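Pyruvate kinase (Pyrobaculum aerophilum, PDB 3QTG) catalyses the last step of glycolysis, the metal-dependent transfer of a phosphoryl group from phosphoenolpyruvate to ADP, which yields pyruvate and ATP. Local coordinates at residues A[47-52]-A[184-189]; A[59-64]-A[75-80]; A[198-203]-A[212-217]; A[247-252]-A[318-323]. All blocks are in the same frame, centred on the assembly; numbering follows the deposited sequence.

Contact 1 (A[47-52]-A[184-189])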
loop_
_atom_site.group_PDB
_atom_site.type_symbol
_atom_site.label_atom_id
_atom_site.label_comp_id
_atom_site.label_asym_id
_atom_site.label_seq_id
_atom_site.Cartn_x
_atom_site.Cartn_y
_atom_site.Cartn_z
ATOM N N ILE A 47 -25.824 -13.756 34.212
ATOM C CA ILE A 47 -26.468 -14.648 35.171
ATOM C C ILE A 47 -26.462 -16.033 34.552
ATOM O O ILE A 47 -26.928 -16.220 33.423
ATOM C CB ILE A 47 -27.907 -14.161 35.573
ATOM C CG1 ILE A 47 -27.826 -12.819 36.326
ATOM C CG2 ILE A 47 -28.620 -15.204 36.437
ATOM C CD1 ILE A 47 -29.081 -11.970 36.239
ATOM N N ASN A 48 -25.863 -16.979 35.270
ATOM C CA ASN A 48 -25.695 -18.340 34.797
ATOM C C ASN A 48 -26.904 -19.165 35.228
ATOM O O ASN A 48 -27.133 -19.363 36.424
ATOM C CB ASN A 48 -24.406 -18.908 35.388
ATOM C CG ASN A 48 -24.015 -20.257 34.805
ATOM O OD1 ASN A 48 -24.684 -20.813 33.927
ATOM N ND2 ASN A 48 -22.913 -20.789 35.298
ATOM N N LEU A 49 -27.687 -19.632 34.252
ATOM C CA LEU A 49 -28.926 -20.352 34.543
ATOM C C LEU A 49 -28.690 -21.828 34.940
ATOM O O LEU A 49 -29.647 -22.574 35.179
ATOM C CB LEU A 49 -29.924 -20.225 33.378
ATOM C CG LEU A 49 -30.400 -18.819 32.967
ATOM C CD1 LEU A 49 -31.384 -18.895 31.818
ATOM C CD2 LEU A 49 -30.999 -18.041 34.136
ATOM N N ALA A 50 -27.418 -22.233 34.976
ATOM C CA ALA A 50 -26.984 -23.467 35.637
ATOM C C ALA A 50 -27.133 -23.364 37.167
ATOM O O ALA A 50 -27.683 -24.262 37.802
ATOM C CB ALA A 50 -25.533 -23.773 35.274
ATOM N N HIS A 51 -26.653 -22.266 37.748
ATOM C CA HIS A 51 -26.628 -22.095 39.201
ATOM C C HIS A 51 -27.696 -21.147 39.716
ATOM O O HIS A 51 -27.762 -20.885 40.920
ATOM C CB HIS A 51 -25.268 -21.571 39.673
ATOM C CG HIS A 51 -24.097 -22.314 39.113
ATOM N ND1 HIS A 51 -22.978 -21.672 38.630
ATOM C CD2 HIS A 51 -23.866 -23.641 38.968
ATOM C CE1 HIS A 51 -22.106 -22.572 38.209
ATOM N NE2 HIS A 51 -22.622 -23.775 38.399
ATOM N N ALA A 52 -28.521 -20.621 38.816
ATOM C CA ALA A 52 -29.474 -19.585 39.198
ATOM C C ALA A 52 -30.899 -20.091 39.259
ATOM O O ALA A 52 -31.418 -20.660 38.291
ATOM C CB ALA A 52 -29.373 -18.376 38.279
ATOM N N VAL A 184 -35.038 -25.071 27.429
ATOM C CA VAL A 184 -36.461 -24.823 27.177
ATOM C C VAL A 184 -37.201 -24.519 28.487
ATOM O O VAL A 184 -37.937 -23.538 28.567
ATOM C CB VAL A 184 -37.117 -26.028 26.439
ATOM C CG1 VAL A 184 -38.640 -25.878 26.351
ATOM C CG2 VAL A 184 -36.518 -26.206 25.041
ATOM N N GLU A 185 -36.978 -25.352 29.507
ATOM C CA GLU A 185 -37.566 -25.172 30.834
ATOM C C GLU A 185 -37.103 -23.885 31.514
ATOM O O GLU A 185 -37.911 -23.180 32.109
ATOM C CB GLU A 185 -37.259 -26.378 31.742
ATOM C CG GLU A 185 -37.983 -27.694 31.369
ATOM C CD GLU A 185 -37.747 -28.836 32.382
ATOM O OE1 GLU A 185 -38.760 -29.340 32.929
ATOM O OE2 GLU A 185 -36.572 -29.231 32.628
ATOM N N ALA A 186 -35.803 -23.591 31.439
ATOM C CA ALA A 186 -35.239 -22.387 32.064
ATOM C C ALA A 186 -35.702 -21.091 31.398
ATOM O O ALA A 186 -35.917 -20.082 32.069
ATOM C CB ALA A 186 -33.697 -22.465 32.098
ATOM N N LEU A 187 -35.878 -21.121 30.082
ATOM C CA LEU A 187 -36.358 -19.949 29.350
ATOM C C LEU A 187 -37.835 -19.599 29.616
ATOM O O LEU A 187 -38.206 -18.415 29.644
ATOM C CB LEU A 187 -36.065 -20.088 27.854
ATOM C CG LEU A 187 -34.870 -19.311 27.254
ATOM C CD1 LEU A 187 -33.977 -18.600 28.273
ATOM C CD2 LEU A 187 -34.047 -20.174 26.321
ATOM N N LYS A 188 -38.692 -20.597 29.812
ATOM C CA LYS A 188 -40.079 -20.235 30.112
ATOM C C LYS A 188 -40.308 -19.922 31.588
ATOM O O LYS A 188 -41.172 -19.113 31.922
ATOM C CB LYS A 188 -41.131 -21.181 29.509
ATOM C CG LYS A 188 -40.719 -22.597 29.267
ATOM C CD LYS A 188 -41.471 -23.121 28.058
ATOM C CE LYS A 188 -41.730 -24.615 28.169
ATOM N NZ LYS A 188 -42.714 -25.074 27.145
ATOM N N ALA A 189 -39.485 -20.499 32.453
ATOM C CA ALA A 189 -39.469 -20.126 33.866
ATOM C C ALA A 189 -39.187 -18.639 34.059
ATOM O O ALA A 189 -39.682 -18.023 35.003
ATOM C CB ALA A 189 -38.432 -20.954 34.620
#

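Contact 2 (A[59-64]-A[75-80])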
loop_
_atom_site.group_PDB
_atom_site.type_symbol
_atom_site.label_atom_id
_atom_site.label_comp_id
_atom_site.label_asym_id
_atom_site.label_seq_id
_atom_site.Cartn_x
_atom_site.Cartn_y
_atom_site.Cartn_z
ATOM N N PHE A 59 -34.475 -11.364 41.317
ATOM C CA PHE A 59 -33.934 -10.432 42.321
ATOM C C PHE A 59 -32.624 -9.755 41.896
ATOM O O PHE A 59 -32.389 -8.592 42.235
ATOM C CB PHE A 59 -33.788 -11.154 43.683
ATOM C CG PHE A 59 -32.499 -10.844 44.428
ATOM C CD1 PHE A 59 -31.400 -11.705 44.338
ATOM C CD2 PHE A 59 -32.393 -9.714 45.244
ATOM C CE1 PHE A 59 -30.209 -11.437 45.025
ATOM C CE2 PHE A 59 -31.197 -9.429 45.935
ATOM C CZ PHE A 59 -30.104 -10.295 45.820
ATOM N N ARG A 60 -31.768 -10.482 41.175
ATOM C CA ARG A 60 -30.503 -9.920 40.682
ATOM C C ARG A 60 -30.763 -8.877 39.584
ATOM O O ARG A 60 -30.225 -7.765 39.620
ATOM C CB ARG A 60 -29.562 -11.030 40.193
ATOM C CG ARG A 60 -28.918 -11.840 41.329
ATOM C CD ARG A 60 -28.363 -13.178 40.858
ATOM N NE ARG A 60 -27.842 -13.987 41.971
ATOM C CZ ARG A 60 -27.463 -15.259 41.869
ATOM N NH1 ARG A 60 -27.524 -15.891 40.708
ATOM N NH2 ARG A 60 -27.004 -15.910 42.930
ATOM N N ILE A 61 -31.609 -9.244 38.627
ATOM C CA ILE A 61 -32.037 -8.344 37.572
ATOM C C ILE A 61 -32.679 -7.080 38.143
ATOM O O ILE A 61 -32.346 -5.974 37.708
ATOM C CB ILE A 61 -32.969 -9.059 36.567
ATOM C CG1 ILE A 61 -32.166 -10.122 35.800
ATOM C CG2 ILE A 61 -33.663 -8.041 35.638
ATOM C CD1 ILE A 61 -32.861 -10.742 34.591
ATOM N N GLU A 62 -33.567 -7.238 39.130
ATOM C CA GLU A 62 -34.189 -6.081 39.814
ATOM C C GLU A 62 -33.164 -5.128 40.445
ATOM O O GLU A 62 -33.296 -3.914 40.346
ATOM C CB GLU A 62 -35.210 -6.541 40.876
ATOM C CG GLU A 62 -36.625 -6.788 40.342
ATOM C CD GLU A 62 -37.464 -7.647 41.287
ATOM O OE1 GLU A 62 -36.990 -8.736 41.675
ATOM O OE2 GLU A 62 -38.599 -7.248 41.643
ATOM N N ALA A 63 -32.152 -5.682 41.102
ATOM C CA ALA A 63 -31.076 -4.874 41.679
ATOM C C ALA A 63 -30.257 -4.146 40.592
ATOM O O ALA A 63 -29.804 -3.004 40.779
ATOM C CB ALA A 63 -30.165 -5.752 42.531
ATOM N N VAL A 64 -30.081 -4.818 39.456
ATOM C CA VAL A 64 -29.375 -4.235 38.311
ATOM C C VAL A 64 -30.162 -3.046 37.744
ATOM O O VAL A 64 -29.603 -1.964 37.550
ATOM C CB VAL A 64 -29.098 -5.322 37.228
ATOM C CG1 VAL A 64 -28.784 -4.705 35.841
ATOM C CG2 VAL A 64 -27.991 -6.263 37.712
ATOM N N LEU A 75 -27.271 -0.900 31.432
ATOM C CA LEU A 75 -26.405 -2.050 31.627
ATOM C C LEU A 75 -27.018 -3.195 30.875
ATOM O O LEU A 75 -28.232 -3.337 30.849
ATOM C CB LEU A 75 -26.272 -2.403 33.118
ATOM C CG LEU A 75 -25.510 -1.453 34.053
ATOM C CD1 LEU A 75 -25.524 -1.999 35.480
ATOM C CD2 LEU A 75 -24.067 -1.181 33.607
ATOM N N ALA A 76 -26.184 -3.996 30.239
ATOM C CA ALA A 76 -26.646 -5.211 29.580
ATOM C C ALA A 76 -26.844 -6.312 30.611
ATOM O O ALA A 76 -25.991 -6.516 31.488
ATOM C CB ALA A 76 -25.646 -5.667 28.515
ATOM N N VAL A 77 -27.959 -7.026 30.485
ATOM C CA VAL A 77 -28.175 -8.271 31.219
ATOM C C VAL A 77 -28.054 -9.444 30.268
ATOM O O VAL A 77 -28.778 -9.534 29.267
ATOM C CB VAL A 77 -29.560 -8.293 31.937
ATOM C CG1 VAL A 77 -29.859 -9.679 32.523
ATOM C CG2 VAL A 77 -29.596 -7.245 33.013
ATOM N N ILE A 78 -27.132 -10.346 30.607
ATOM C CA ILE A 78 -26.872 -11.569 29.877
ATOM C C ILE A 78 -27.320 -12.783 30.728
ATOM O O ILE A 78 -26.967 -12.914 31.907
ATOM C CB ILE A 78 -25.353 -11.694 29.576
ATOM C CG1 ILE A 78 -24.832 -10.439 28.860
ATOM C CG2 ILE A 78 -25.047 -12.975 28.782
ATOM C CD1 ILE A 78 -23.363 -10.111 29.135
ATOM N N VAL A 79 -28.097 -13.677 30.137
ATOM C CA VAL A 79 -28.364 -14.939 30.813
ATOM C C VAL A 79 -27.650 -16.027 30.029
ATOM O O VAL A 79 -27.731 -16.073 28.811
ATOM C CB VAL A 79 -29.895 -15.236 31.025
ATOM C CG1 VAL A 79 -30.561 -14.129 31.887
ATOM C CG2 VAL A 79 -30.630 -15.410 29.687
ATOM N N ASP A 80 -26.943 -16.889 30.748
ATOM C CA ASP A 80 -26.172 -17.954 30.130
ATOM C C ASP A 80 -26.858 -19.313 30.327
ATOM O O ASP A 80 -27.040 -19.779 31.453
ATOM C CB ASP A 80 -24.744 -17.946 30.685
ATOM C CG ASP A 80 -23.769 -18.683 29.792
ATOM O OD1 ASP A 80 -24.226 -19.576 29.035
ATOM O OD2 ASP A 80 -22.542 -18.371 29.826
#

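Contact 3 (A[198-203]-A[212-217])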
loop_
_atom_site.group_PDB
_atom_site.type_symbol
_atom_site.label_atom_id
_atom_site.label_comp_id
_atom_site.label_asym_id
_atom_site.label_seq_id
_atom_site.Cartn_x
_atom_site.Cartn_y
_atom_site.Cartn_z
ATOM N N ASP A 198 -31.249 -8.898 27.812
ATOM C CA ASP A 198 -30.659 -8.282 26.630
ATOM C C ASP A 198 -29.909 -9.292 25.763
ATOM O O ASP A 198 -29.900 -9.176 24.546
ATOM C CB ASP A 198 -29.764 -7.115 27.068
ATOM C CG ASP A 198 -30.510 -6.122 28.001
ATOM O OD1 ASP A 198 -31.598 -5.629 27.603
ATOM O OD2 ASP A 198 -30.019 -5.842 29.124
ATOM N N TYR A 199 -29.309 -10.294 26.392
ATOM C CA TYR A 199 -28.550 -11.324 25.677
ATOM C C TYR A 199 -28.836 -12.682 26.269
ATOM O O TYR A 199 -28.954 -12.816 27.483
ATOM C CB TYR A 199 -27.047 -11.069 25.807
ATOM C CG TYR A 199 -26.547 -9.862 25.046
ATOM C CD1 TYR A 199 -25.942 -10.008 23.790
ATOM C CD2 TYR A 199 -26.674 -8.572 25.579
ATOM C CE1 TYR A 199 -25.484 -8.894 23.087
ATOM C CE2 TYR A 199 -26.227 -7.468 24.888
ATOM C CZ TYR A 199 -25.635 -7.635 23.642
ATOM O OH TYR A 199 -25.171 -6.535 22.963
ATOM N N VAL A 200 -28.927 -13.680 25.399
ATOM C CA VAL A 200 -29.044 -15.080 25.788
ATOM C C VAL A 200 -27.835 -15.807 25.222
ATOM O O VAL A 200 -27.634 -15.829 24.005
ATOM C CB VAL A 200 -30.335 -15.732 25.195
ATOM C CG1 VAL A 200 -30.277 -17.265 25.258
ATOM C CG2 VAL A 200 -31.568 -15.204 25.883
ATOM N N ALA A 201 -27.035 -16.401 26.095
ATOM C CA ALA A 201 -25.831 -17.075 25.653
ATOM C C ALA A 201 -26.053 -18.599 25.523
ATOM O O ALA A 201 -26.507 -19.246 26.461
ATOM C CB ALA A 201 -24.660 -16.730 26.572
ATOM N N ILE A 202 -25.777 -19.133 24.333
ATOM C CA ILE A 202 -26.009 -20.542 23.983
ATOM C C ILE A 202 -24.748 -21.350 24.253
ATOM O O ILE A 202 -23.661 -20.976 23.794
ATOM C CB ILE A 202 -26.286 -20.721 22.476
ATOM C CG1 ILE A 202 -27.495 -19.930 22.037
ATOM C CG2 ILE A 202 -26.514 -22.203 22.123
ATOM C CD1 ILE A 202 -27.705 -20.028 20.546
ATOM N N SER A 203 -24.906 -22.467 24.967
ATOM C CA SER A 203 -23.806 -23.409 25.194
ATOM C C SER A 203 -23.795 -24.559 24.195
ATOM O O SER A 203 -24.834 -25.079 23.835
ATOM C CB SER A 203 -23.844 -23.954 26.625
ATOM O OG SER A 203 -23.685 -22.889 27.558
ATOM N N ASP A 212 -30.383 -21.312 15.301
ATOM C CA ASP A 212 -31.732 -21.012 14.802
ATOM C C ASP A 212 -32.853 -21.569 15.689
ATOM O O ASP A 212 -33.907 -20.942 15.828
ATOM C CB ASP A 212 -31.915 -21.566 13.379
ATOM C CG ASP A 212 -31.054 -20.855 12.336
ATOM O OD1 ASP A 212 -30.298 -19.905 12.672
ATOM O OD2 ASP A 212 -31.134 -21.263 11.151
ATOM N N SER A 213 -32.625 -22.744 16.272
ATOM C CA SER A 213 -33.601 -23.385 17.159
ATOM C C SER A 213 -33.804 -22.583 18.419
ATOM O O SER A 213 -34.919 -22.456 18.903
ATOM C CB SER A 213 -33.150 -24.789 17.527
ATOM O OG SER A 213 -33.140 -25.593 16.365
ATOM N N VAL A 214 -32.715 -22.044 18.958
ATOM C CA VAL A 214 -32.824 -21.175 20.124
ATOM C C VAL A 214 -33.490 -19.855 19.699
ATOM O O VAL A 214 -34.303 -19.304 20.436
ATOM C CB VAL A 214 -31.457 -20.973 20.829
ATOM C CG1 VAL A 214 -31.560 -19.955 21.969
ATOM C CG2 VAL A 214 -30.959 -22.307 21.373
ATOM N N ARG A 215 -33.178 -19.381 18.494
ATOM C CA ARG A 215 -33.793 -18.152 17.996
ATOM C C ARG A 215 -35.312 -18.262 17.877
ATOM O O ARG A 215 -36.030 -17.360 18.320
ATOM C CB ARG A 215 -33.161 -17.685 16.683
ATOM C CG ARG A 215 -31.951 -16.800 16.879
ATOM C CD ARG A 215 -31.777 -15.802 15.726
ATOM N NE ARG A 215 -30.497 -15.083 15.823
ATOM C CZ ARG A 215 -29.394 -15.474 15.197
ATOM N NH1 ARG A 215 -29.422 -16.557 14.421
ATOM N NH2 ARG A 215 -28.268 -14.788 15.332
ATOM N N SER A 216 -35.790 -19.375 17.314
ATOM C CA SER A 216 -37.236 -19.648 17.170
ATOM C C SER A 216 -37.918 -19.812 18.516
ATOM O O SER A 216 -39.015 -19.306 18.714
ATOM C CB SER A 216 -37.497 -20.914 16.349
ATOM O OG SER A 216 -36.619 -21.018 15.255
ATOM N N LEU A 217 -37.280 -20.540 19.428
ATOM C CA LEU A 217 -37.784 -20.654 20.786
ATOM C C LEU A 217 -37.907 -19.293 21.495
ATOM O O LEU A 217 -38.931 -19.027 22.139
ATOM C CB LEU A 217 -36.931 -21.621 21.614
ATOM C CG LEU A 217 -37.376 -21.736 23.078
ATOM C CD1 LEU A 217 -38.774 -22.370 23.181
ATOM C CD2 LEU A 217 -36.342 -22.493 23.927
#

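Contact 4 (A[247-252]-A[318-323])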
loop_
_atom_site.group_PDB
_atom_site.type_symbol
_atom_site.label_atom_id
_atom_site.label_comp_id
_atom_site.label_asym_id
_atom_site.label_seq_id
_atom_site.Cartn_x
_atom_site.Cartn_y
_atom_site.Cartn_z
ATOM N N SER A 247 -24.353 -15.844 14.333
ATOM C CA SER A 247 -24.420 -15.322 15.712
ATOM C C SER A 247 -24.808 -13.834 15.767
ATOM O O SER A 247 -24.707 -13.134 14.767
ATOM C CB SER A 247 -23.048 -15.460 16.377
ATOM O OG SER A 247 -22.576 -16.792 16.313
ATOM N N ASP A 248 -25.247 -13.351 16.929
ATOM C CA ASP A 248 -25.350 -11.911 17.139
ATOM C C ASP A 248 -24.105 -11.428 17.883
ATOM O O ASP A 248 -23.766 -10.263 17.821
ATOM C CB ASP A 248 -26.620 -11.533 17.917
ATOM C CG ASP A 248 -27.896 -11.996 17.213
ATOM O OD1 ASP A 248 -27.882 -12.146 15.972
ATOM O OD2 ASP A 248 -28.909 -12.227 17.896
ATOM N N TYR A 249 -23.442 -12.348 18.582
ATOM C CA TYR A 249 -22.323 -12.047 19.468
ATOM C C TYR A 249 -21.576 -13.367 19.643
ATOM O O TYR A 249 -22.206 -14.418 19.768
ATOM C CB TYR A 249 -22.855 -11.568 20.814
ATOM C CG TYR A 249 -21.948 -10.624 21.576
ATOM C CD1 TYR A 249 -22.315 -9.281 21.756
ATOM C CD2 TYR A 249 -20.734 -11.056 22.129
ATOM C CE1 TYR A 249 -21.492 -8.386 22.445
ATOM C CE2 TYR A 249 -19.902 -10.153 22.838
ATOM C CZ TYR A 249 -20.297 -8.830 22.982
ATOM O OH TYR A 249 -19.518 -7.937 23.674
ATOM N N VAL A 250 -20.246 -13.317 19.626
ATOM C CA VAL A 250 -19.422 -14.509 19.758
ATOM C C VAL A 250 -18.692 -14.427 21.086
ATOM O O VAL A 250 -18.323 -13.335 21.518
ATOM C CB VAL A 250 -18.405 -14.681 18.571
ATOM C CG1 VAL A 250 -17.557 -15.963 18.746
ATOM C CG2 VAL A 250 -19.137 -14.702 17.208
ATOM N N VAL A 251 -18.529 -15.580 21.744
ATOM C CA VAL A 251 -17.864 -15.695 23.052
ATOM C C VAL A 251 -16.809 -16.811 23.029
ATOM O O VAL A 251 -17.129 -17.960 22.708
ATOM C CB VAL A 251 -18.896 -15.968 24.174
ATOM C CG1 VAL A 251 -18.262 -15.839 25.565
ATOM C CG2 VAL A 251 -20.078 -15.013 24.062
ATOM N N VAL A 252 -15.553 -16.462 23.317
ATOM C CA VAL A 252 -14.500 -17.450 23.559
ATOM C C VAL A 252 -14.620 -17.920 25.027
ATOM O O VAL A 252 -14.325 -17.174 25.969
ATOM C CB VAL A 252 -13.061 -16.881 23.280
ATOM C CG1 VAL A 252 -11.965 -17.944 23.538
ATOM C CG2 VAL A 252 -12.947 -16.340 21.875
ATOM N N SER A 318 -15.618 -7.078 24.585
ATOM C CA SER A 318 -15.786 -7.249 26.044
ATOM C C SER A 318 -14.981 -8.404 26.666
ATOM O O SER A 318 -14.545 -9.342 25.960
ATOM C CB SER A 318 -17.271 -7.353 26.430
ATOM O OG SER A 318 -17.934 -8.369 25.701
ATOM N N LEU A 319 -14.788 -8.306 27.988
ATOM C CA LEU A 319 -14.177 -9.351 28.816
ATOM C C LEU A 319 -15.143 -9.694 29.945
ATOM O O LEU A 319 -15.695 -8.804 30.599
ATOM C CB LEU A 319 -12.809 -8.924 29.386
ATOM C CG LEU A 319 -11.688 -8.495 28.401
ATOM C CD1 LEU A 319 -10.540 -7.822 29.127
ATOM C CD2 LEU A 319 -11.140 -9.650 27.571
ATOM N N TRP A 320 -15.369 -10.990 30.150
ATOM C CA TRP A 320 -16.386 -11.448 31.084
ATOM C C TRP A 320 -15.713 -12.163 32.247
ATOM O O TRP A 320 -15.073 -13.186 32.060
ATOM C CB TRP A 320 -17.330 -12.428 30.379
ATOM C CG TRP A 320 -18.145 -11.868 29.236
ATOM C CD1 TRP A 320 -17.972 -10.669 28.588
ATOM C CD2 TRP A 320 -19.266 -12.502 28.610
ATOM N NE1 TRP A 320 -18.925 -10.521 27.608
ATOM C CE2 TRP A 320 -19.737 -11.629 27.608
ATOM C CE3 TRP A 320 -19.938 -13.717 28.821
ATOM C CZ2 TRP A 320 -20.844 -11.941 26.794
ATOM C CZ3 TRP A 320 -21.028 -14.026 28.007
ATOM C CH2 TRP A 320 -21.465 -13.145 27.002
ATOM N N LEU A 321 -15.854 -11.619 33.444
ATOM C CA LEU A 321 -15.457 -12.329 34.658
ATOM C C LEU A 321 -16.544 -13.307 35.062
ATOM O O LEU A 321 -17.737 -12.990 34.988
ATOM C CB LEU A 321 -15.203 -11.333 35.791
ATOM C CG LEU A 321 -14.171 -10.221 35.550
ATOM C CD1 LEU A 321 -13.959 -9.362 36.800
ATOM C CD2 LEU A 321 -12.848 -10.798 35.056
ATOM N N THR A 322 -16.137 -14.502 35.495
ATOM C CA THR A 322 -17.101 -15.508 35.919
ATOM C C THR A 322 -16.978 -15.804 37.418
ATOM O O THR A 322 -17.549 -15.066 38.220
ATOM C CB THR A 322 -17.080 -16.760 35.002
ATOM O OG1 THR A 322 -15.739 -17.246 34.880
ATOM C CG2 THR A 322 -17.582 -16.379 33.607
ATOM N N ASN A 323 -16.232 -16.849 37.789
ATOM C CA ASN A 323 -16.039 -17.235 39.202
ATOM C C ASN A 323 -15.468 -16.142 40.072
ATOM O O ASN A 323 -15.815 -16.047 41.263
ATOM C CB ASN A 323 -15.111 -18.424 39.303
ATOM C CG ASN A 323 -15.530 -19.563 38.414
ATOM O OD1 ASN A 323 -14.769 -19.975 37.534
ATOM N ND2 ASN A 323 -16.738 -20.081 38.625
#

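Contact 1 (A[47-52]-A[184-189])
Leu49 reaches over to Ala186 and Leu187 at the point where strand 44-48 gives way to the loop that follows it. Ile47 comes first along this stretch: its backbone bonds to Ile78 and Asp80 keep the strand in the sheet, and its side chain turns to Val57 and Ile61. Asn48 folds back on the chain in an Asx turn. Its OD1 takes the N-H of Ala50 at 3.3 Å, with the donor well above the carbonyl plane. Leu49 then carries the whole contact through one methyl group. Its CD1 lies 4.3 Å from Ala186 CB, and Leu187 CD1 is hardly farther, at 4.4 Å. Leu187 starts out pointing away from the loop, but its chi1 of -102° brings the branched end back. The touch is light and apolar. Asn48, Leu49, Ala50 and His51 belong, by similarity, to the ATP site, and Asn48 probably binds potassium as well, so this is the active-site end of the barrel. Leu49 rests also on Val57 of helix 54-71 and on Leu81, while on its far flank helix 181-190 packs Val184 and Leu187 against Leu217 of helix 208-220.

Contact 2 (A[59-64]-A[75-80])
Val77 is the hub here, pushing one methyl against Ile61 and the other against Val64, one helical turn apart on helix 54-71. The tight part is the meeting of Ile61 with Val77: Ile61 CD1 sits 3.8 Å from Val77 CG1, and the two side chains cross at about a right angle. Ile61 leaves the helix at a slant to the strand, and its extended chain (chi1 -67°, chi2 -169°) carries CD1 across to the valine. Val64 points toward the strand and places CG1 3.9 Å from Val77 CG2. That same CG1 also faces Leu75, but more loosely, at 4.3 Å from Leu75 CD1, where the strand has not yet begun. At the other end the contact fades: Val79 turns aside toward Val200 of the next strand. The back of the helix, with Phe59 and Glu62, looks out to solvent, whereas Arg60 is buried and salt-bridged to Asp28. Helix and strand belong to the beta-alpha-beta crossover 44-48, 54-71, 76-80 of the TIM barrel, and Val45 of strand 44-48 fills in beside Val64 and Val77. On the inner side of the sheet Asp80, a potassium ligand by similarity, makes salt bridges with Arg46 and Lys230. The barrel strand thus divides its chemistry by face and end. Toward the helix it offers branched aliphatic groups that hold by close fit and burial alone, without directional bonds, and the charged groups lie on the inner face, at its C-terminal end.

Contact 3 (A[198-203]-A[212-217])
Asp212 O is gripped twice by one residue of helix 208-220, while Val214, two residues along the helix from Asp212, does the packing against Ile202 and Val200. Ser216 N gives the usual helical bond, and Ser216 OG adds a second at 2.8 Å from Asp212 O; the two donors arrive from opposite faces of the carbonyl plane. The helix belongs to a beta-alpha-beta crossover of the TIM barrel, strand 199-202, helix 208-220 and strand 226-231, and lies on the outside of the strand that precedes it. Ile202 and Val214 reach toward each other tip to tip, with Ile202 CD1 3.9 Å from Val214 CB, close to the fork of the valine. The isoleucine gets there because CG1 lies anti to its carbonyl carbon (chi1 -59°) and the chain then runs on extended. Val200, two residues back on the same face, gives a slacker touch. Val227 and Val211 also pack on Ile202, and all three touching residues are buried. Arg215, next to Val214, has its guanidinium tied to Asp248 and to Cys246 O, which joins this helix to the loop just before strand 249-253. Ser203, just past the end of strand 199-202, binds Lys230, the transition-state stabiliser by similarity. At the slack end of the packing, Val200 CG1 comes no nearer than 4.4 Å to Val214 CG1.

Contact 4 (A[247-252]-A[318-323])
Tyr249 and Val251 face Ser318 and Trp320 from strands that run roughly the same way, their axes 9.1 Å apart at the closest and inclined at 52°. These side chains, and not backbone bonds, span that distance. The shortest link is a hydrogen bond from Ser318 OG to Tyr249 OH, 2.6 Å long, with the serine oxygen at the edge of the phenol ring and near its plane. Ser318 OG also accepts from Trp320 NE1 at 3.0 Å, slightly out of the indole plane and with a bent N-H...O angle of 145°. A chi1 of 54° sets OG between the backbone N and the carbonyl carbon, within reach of both partners. Strands 249-253 and 318-321 are the sixth and eighth of the TIM barrel, separated by strand 284-287, so their inward side chains meet across the barrel interior, where Ala285 takes up little space between them. With Ser318 replaced by an alanine, the Trp320 N-H would probably lose its acceptor and Tyr249 OH its donor, and the indole and phenol would no longer be pinned to a common oxygen. Tyr249 OH is held further by Ile414 O, and its ring also meets that of Tyr199. Val251 sets its methyls against the six-membered ring of Trp320: CG2 lies 3.7 Å from Trp320 CH2, while CG1 sits over one face toward the rim. Beyond this layer come Arg46, near Trp320, and Lys230, near Val251, assigned by similarity to substrate binding and transition-state stabilisation.

From the N terminus, strand 44-48 enters the barrel and its end opens contact 1, a long loop closed only at helix 181-190. Nested inside it, contact 2 closes a short one as helix 54-71 returns to strand 76-80. Contact 3 follows in series, helix 208-220 folding back on strand 199-202, and contact 4 comes last, joining the sixth and eighth strands. None of the loops cross. Contacts 1 and 2 share neighbouring strands through Ile47 and Ile78; contacts 2 and 3 do so through Val79 and Ala201. Leu217 ties contact 3 to the helix of contact 1, and the Arg215-Asp248 salt bridge ties it to contact 4. Inside the barrel, Ile78 touches Trp320.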